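Local coordinates for DegV domain-containing protein spr0652 (Streptococcus pneumoniae, PDB 6CNG) that binds linoleic acid in a pocket and may carry long-chain fatty acids in lipid transport or fatty acid metabolism, at residues Lys132-Asp137 with Glu164-Ile169; Val210-Ala213 with Leu219-Leu222. All blocks are in the same frame, centred on the assembly; numbering follows the deposited sequence.

How the contacts relate
The two contacts belong to the two different beta sheets of this chain. Contact 1 joins strand 132-137 to helix 162-174. Contact 2 is a hairpin at one border of the second sheet. Their centres are 27 Å apart, and their nearest atoms stay about 10 Å from each other. Linoleic acid touches Ala213 and Leu219 of contact 2, while contact 1 does not touch the ligand. Ser111, which hydrogen-bonds the ligand, is about 11 Å from Leu219, side chain to side chain. The sodium ion bound by Glu144, Gln173 and Thr176 is near both contacts, about 9 Å from the Ile136 side chain and about 10 Å from that of Lys212.

Contact 1: residues Lys132-Asp137 with Glu164-Ile169; sequences KIHVID and EVVEAI
Ile169, which packs on Ile136, is tied into its helix by a bond of 2.9 Å from Ile169 N to Val165 O. The contact itself is apolar. Strand 132-137 and helix 164-169 run almost parallel, 9° apart, with axes 10.1 Å from each other. The main touch is a CH-pi contact. Val166 CG1 sits over one face of the His134 imidazole, 3.6 Å from the ring centroid and off-centre toward the rim. Its nearest ring atom is His134 CE1, at 3.4 Å from Val166 CG1. The other methyl, Val166 CG2, lies near the root of the ring, 3.9 Å from His134 CG. His134 reaches the helix because its CG is anti to the backbone N (chi1 -179°). Two residues along the strand, on the same face, Ile136 CD1 meets the branch methyl Ile169 CG2 at 3.9 Å. Ile169 also leans on Leu152 of helix 143-157. On the reverse face of the strand, Ile133 and Val135 rest on helix 113-127, which links it to the parallel strand 100-105. Helices thus cover both faces of the strand, the layered alpha/beta arrangement; strand 100-105, helix 113-127 and strand 132-137 form a beta-alpha-beta crossover.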
loop_
_atom_site.group_PDB
_atom_site.type_symbol
_atom_site.label_atom_id
_atom_site.label_comp_id
_atom_site.label_asym_id
_atom_site.label_seq_id
_atom_site.Cartn_x
_atom_site.Cartn_y
_atom_site.Cartn_z
ATOM N N LYS A 132 -19.728 14.006 4.414
ATOM C CA LYS A 132 -18.376 14.400 4.779
ATOM C C LYS A 132 -17.383 13.411 4.188
ATOM O O LYS A 132 -17.573 12.193 4.294
ATOM C CB LYS A 132 -18.202 14.459 6.293
ATOM C CG LYS A 132 -19.074 15.499 6.955
ATOM C CD LYS A 132 -18.985 15.378 8.473
ATOM C CE LYS A 132 -19.570 16.584 9.184
ATOM N NZ LYS A 132 -19.590 16.360 10.637
ATOM N N ILE A 133 -16.317 13.936 3.586
ATOM C CA ILE A 133 -15.339 13.120 2.872
ATOM C C ILE A 133 -13.952 13.677 3.159
ATOM O O ILE A 133 -13.718 14.882 3.040
ATOM C CB ILE A 133 -15.609 13.090 1.348
ATOM C CG1 ILE A 133 -17.006 12.547 1.018
ATOM C CG2 ILE A 133 -14.600 12.231 0.670
ATOM C CD1 ILE A 133 -17.514 12.950 -0.340
ATOM N N HIS A 134 -13.036 12.798 3.546
ATOM C CA HIS A 134 -11.644 13.154 3.767
ATOM C C HIS A 134 -10.765 12.244 2.928
ATOM O O HIS A 134 -10.747 11.024 3.132
ATOM C CB HIS A 134 -11.289 13.007 5.241
ATOM C CG HIS A 134 -9.875 13.378 5.566
ATOM N ND1 HIS A 134 -9.436 14.680 5.579
ATOM C CD2 HIS A 134 -8.816 12.615 5.921
ATOM C CE1 HIS A 134 -8.161 14.703 5.916
ATOM N NE2 HIS A 134 -7.762 13.463 6.133
ATOM N N VAL A 135 -10.013 12.851 2.014
ATOM C CA VAL A 135 -9.112 12.140 1.115
ATOM C C VAL A 135 -7.709 12.200 1.691
ATOM O O VAL A 135 -7.183 13.281 1.975
ATOM C CB VAL A 135 -9.121 12.756 -0.293
ATOM C CG1 VAL A 135 -8.280 11.919 -1.217
ATOM C CG2 VAL A 135 -10.530 12.905 -0.829
ATOM N N ILE A 136 -7.106 11.037 1.821
ATOM C CA ILE A 136 -5.786 10.887 2.388
ATOM C C ILE A 136 -4.913 10.389 1.267
ATOM O O ILE A 136 -5.127 9.301 0.745
ATOM C CB ILE A 136 -5.808 9.887 3.553
ATOM C CG1 ILE A 136 -6.763 10.415 4.629
ATOM C CG2 ILE A 136 -4.439 9.670 4.050
ATOM C CD1 ILE A 136 -7.124 9.419 5.698
ATOM N N ASP A 137 -3.952 11.192 0.884
ATOM C CA ASP A 137 -2.824 10.701 0.113
ATOM C C ASP A 137 -1.842 10.056 1.086
ATOM O O ASP A 137 -1.217 10.743 1.898
ATOM C CB ASP A 137 -2.173 11.868 -0.607
ATOM C CG ASP A 137 -1.069 11.442 -1.538
ATOM O OD1 ASP A 137 -0.597 10.288 -1.533
ATOM O OD2 ASP A 137 -0.653 12.322 -2.304
ATOM N N GLU A 164 -13.038 14.393 14.582
ATOM C CA GLU A 164 -12.077 13.763 15.478
ATOM C C GLU A 164 -11.235 12.735 14.728
ATOM O O GLU A 164 -10.022 12.662 14.927
ATOM C CB GLU A 164 -12.793 13.148 16.688
ATOM C CG GLU A 164 -13.302 14.166 17.722
ATOM C CD GLU A 164 -14.141 13.552 18.862
ATOM O OE1 GLU A 164 -14.645 12.435 18.723
ATOM O OE2 GLU A 164 -14.308 14.202 19.913
ATOM N N VAL A 165 -11.847 11.975 13.815
ATOM C CA VAL A 165 -11.098 10.949 13.098
ATOM C C VAL A 165 -10.100 11.576 12.141
ATOM O O VAL A 165 -8.958 11.135 12.051
ATOM C CB VAL A 165 -12.044 9.959 12.391
ATOM C CG1 VAL A 165 -11.249 8.999 11.568
ATOM C CG2 VAL A 165 -12.858 9.203 13.381
ATOM N N VAL A 166 -10.514 12.602 11.404
ATOM C CA VAL A 166 -9.589 13.315 10.530
ATOM C C VAL A 166 -8.355 13.767 11.308
ATOM O O VAL A 166 -7.214 13.602 10.868
ATOM C CB VAL A 166 -10.301 14.515 9.877
ATOM C CG1 VAL A 166 -9.308 15.326 9.069
ATOM C CG2 VAL A 166 -11.481 14.063 9.045
ATOM N N GLU A 167 -8.570 14.354 12.472
ATOM C CA GLU A 167 -7.463 14.838 13.285
ATOM C C GLU A 167 -6.545 13.686 13.681
ATOM O O GLU A 167 -5.330 13.746 13.487
ATOM C CB GLU A 167 -8.075 15.567 14.491
ATOM C CG GLU A 167 -7.186 15.808 15.696
ATOM C CD GLU A 167 -7.950 16.468 16.857
ATOM O OE1 GLU A 167 -9.112 16.890 16.638
ATOM O OE2 GLU A 167 -7.390 16.558 17.982
ATOM N N ALA A 168 -7.118 12.609 14.188
ATOM C CA ALA A 168 -6.303 11.526 14.714
ATOM C C ALA A 168 -5.548 10.791 13.620
ATOM O O ALA A 168 -4.443 10.310 13.861
ATOM C CB ALA A 168 -7.190 10.561 15.482
ATOM N N ILE A 169 -6.140 10.635 12.435
ATOM C CA ILE A 169 -5.467 9.913 11.356
ATOM C C ILE A 169 -4.380 10.770 10.725
ATOM O O ILE A 169 -3.351 10.256 10.287
ATOM C CB ILE A 169 -6.479 9.417 10.313
ATOM C CG1 ILE A 169 -5.865 8.307 9.459
ATOM C CG2 ILE A 169 -6.972 10.541 9.417
ATOM C CD1 ILE A 169 -5.656 6.945 10.174
#

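Contact 2: residues Val210-Ala213 with Leu219-Leu222; sequences VGKA and LELL. With EIC (linoleic acid), chain C.
Val210 and Leu222 share the shortest of three backbone hydrogen bonds across this hairpin: Leu222 N gives to Val210 O at 2.8 Å. Lys212 and Glu220 form a hydrogen-bonded antiparallel pair. Lys212 N gives to Glu220 O at 3.0 Å. In return, Glu220 N gives to Lys212 O at 3.1 Å. Gly211 and Leu221 form a non-hydrogen-bonded pair, and here the strands come close: Gly211 CA is 3.1 Å from Glu220 O. Leu221 rests a methyl, CD1, against the Val210 carbonyl. The short strand axes run at 139° to each other, well away from straight antiparallel.

Among the apolar touches, Leu222 does most. Its CG is anti to its carbonyl carbon (chi1 -65°), which brings the isobutyl group over Gly211 and Lys212. Leu222 CD1 reaches the base of the Lys212 side chain, while Leu222 CD2 meets Lys212 CD at 3.9 Å. The two side chains cross at about a right angle. Val210 CG1 faces Leu222 CB.

Charge plays a looser part. Lys212 and Glu220 lie side by side, pointing the same way, Lys212 stretched out and Glu220 bent. Lys212 NZ and Glu220 OE2 remain 4.7 Å apart, so any attraction is probably weak.

The ligand meets the other face. Leu219 CG is 3.9 Å from C14 of linoleic acid. Ala213 CB is 4.0 Å from its terminal methyl, C18. The hairpin thus carries charged ends, with Leu222 against the Lys212 stem, on the side of Lys212 and Glu220; Leu219 and Ala213 give the fatty acid tail an apolar surface on the other.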
loop_
_atom_site.group_PDB
_atom_site.type_symbol
_atom_site.label_atom_id
_atom_site.label_comp_id
_atom_site.label_asym_id
_atom_site.label_seq_id
_atom_site.Cartn_x
_atom_site.Cartn_y
_atom_site.Cartn_z
ATOM N N VAL A 210 16.752 -2.087 -1.025
ATOM C CA VAL A 210 16.181 -1.771 0.268
ATOM C C VAL A 210 15.886 -0.284 0.254
ATOM O O VAL A 210 16.779 0.534 0.033
ATOM C CB VAL A 210 17.158 -2.133 1.388
ATOM C CG1 VAL A 210 16.602 -1.756 2.698
ATOM C CG2 VAL A 210 17.461 -3.602 1.354
ATOM N N GLY A 211 14.634 0.075 0.448
ATOM C CA GLY A 211 14.268 1.457 0.276
ATOM C C GLY A 211 13.129 1.826 1.186
ATOM O O GLY A 211 12.574 0.996 1.904
ATOM N N LYS A 212 12.789 3.105 1.150
ATOM C CA LYS A 212 11.668 3.617 1.896
ATOM C C LYS A 212 10.799 4.466 0.994
ATOM O O LYS A 212 11.230 4.918 -0.057
ATOM C CB LYS A 212 12.119 4.475 3.074
ATOM C CG LYS A 212 12.848 5.733 2.716
ATOM C CD LYS A 212 13.300 6.476 3.977
ATOM C CE LYS A 212 13.846 7.878 3.718
ATOM N NZ LYS A 212 14.441 8.535 4.965
ATOM N N ALA A 213 9.561 4.677 1.419
ATOM C CA ALA A 213 8.759 5.748 0.844
ATOM C C ALA A 213 9.327 7.085 1.312
ATOM O O ALA A 213 9.499 7.307 2.514
ATOM C CB ALA A 213 7.298 5.603 1.262
ATOM N N LEU A 219 10.127 6.417 -4.553
ATOM C CA LEU A 219 11.084 5.419 -4.097
ATOM C C LEU A 219 12.392 6.098 -3.709
ATOM O O LEU A 219 12.909 6.932 -4.447
ATOM C CB LEU A 219 11.365 4.386 -5.187
ATOM C CG LEU A 219 10.272 3.357 -5.403
ATOM C CD1 LEU A 219 9.232 3.915 -6.370
ATOM C CD2 LEU A 219 10.863 2.097 -5.941
ATOM N N GLU A 220 12.939 5.716 -2.564
ATOM C CA GLU A 220 14.233 6.217 -2.140
ATOM C C GLU A 220 15.096 5.069 -1.653
ATOM O O GLU A 220 14.687 4.300 -0.781
ATOM C CB GLU A 220 14.088 7.278 -1.045
ATOM C CG GLU A 220 15.432 7.746 -0.453
ATOM C CD GLU A 220 15.455 9.208 0.034
ATOM O OE1 GLU A 220 14.601 10.029 -0.386
ATOM O OE2 GLU A 220 16.357 9.538 0.843
ATOM N N LEU A 221 16.289 4.981 -2.193
ATOM C CA LEU A 221 17.194 3.910 -1.856
ATOM C C LEU A 221 17.831 4.135 -0.499
ATOM O O LEU A 221 18.155 5.260 -0.117
ATOM C CB LEU A 221 18.285 3.857 -2.907
ATOM C CG LEU A 221 19.318 2.772 -2.731
ATOM C CD1 LEU A 221 18.707 1.421 -2.764
ATOM C CD2 LEU A 221 20.332 2.948 -3.826
ATOM N N LEU A 222 18.050 3.031 0.207
ATOM C CA LEU A 222 18.656 3.048 1.522
ATOM C C LEU A 222 19.846 2.111 1.594
ATOM O O LEU A 222 20.881 2.445 2.176
ATOM C CB LEU A 222 17.669 2.591 2.586
ATOM C CG LEU A 222 16.453 3.458 2.844
ATOM C CD1 LEU A 222 15.640 2.826 3.913
ATOM C CD2 LEU A 222 16.809 4.857 3.217
HETATM C C1 EIC C . -0.963 3.670 -11.811
HETATM C C2 EIC C . -0.435 2.957 -10.572
HETATM C C3 EIC C . 1.050 3.135 -10.349
HETATM C C4 EIC C . 1.463 2.676 -8.970
HETATM C C5 EIC C . 2.927 2.944 -8.697
HETATM C C6 EIC C . 3.321 2.588 -7.268
HETATM C C7 EIC C . 3.456 1.079 -7.024
HETATM C C8 EIC C . 3.686 0.782 -5.553
HETATM C C9 EIC C . 3.682 -0.718 -5.375
HETATM C C10 EIC C . 4.800 -1.409 -5.353
HETATM C C11 EIC C . 6.170 -0.767 -5.521
HETATM C C12 EIC C . 7.031 -1.359 -4.413
HETATM C C13 EIC C . 7.767 -0.655 -3.580
HETATM C C14 EIC C . 7.868 0.854 -3.659
HETATM C C15 EIC C . 6.755 1.536 -2.867
HETATM C C16 EIC C . 6.922 3.045 -2.958
HETATM C C17 EIC C . 5.764 3.768 -2.332
HETATM C C18 EIC C . 5.959 5.259 -2.488
HETATM O O1 EIC C . -1.563 4.775 -11.722
HETATM O O2 EIC C . -0.790 3.140 -12.936
#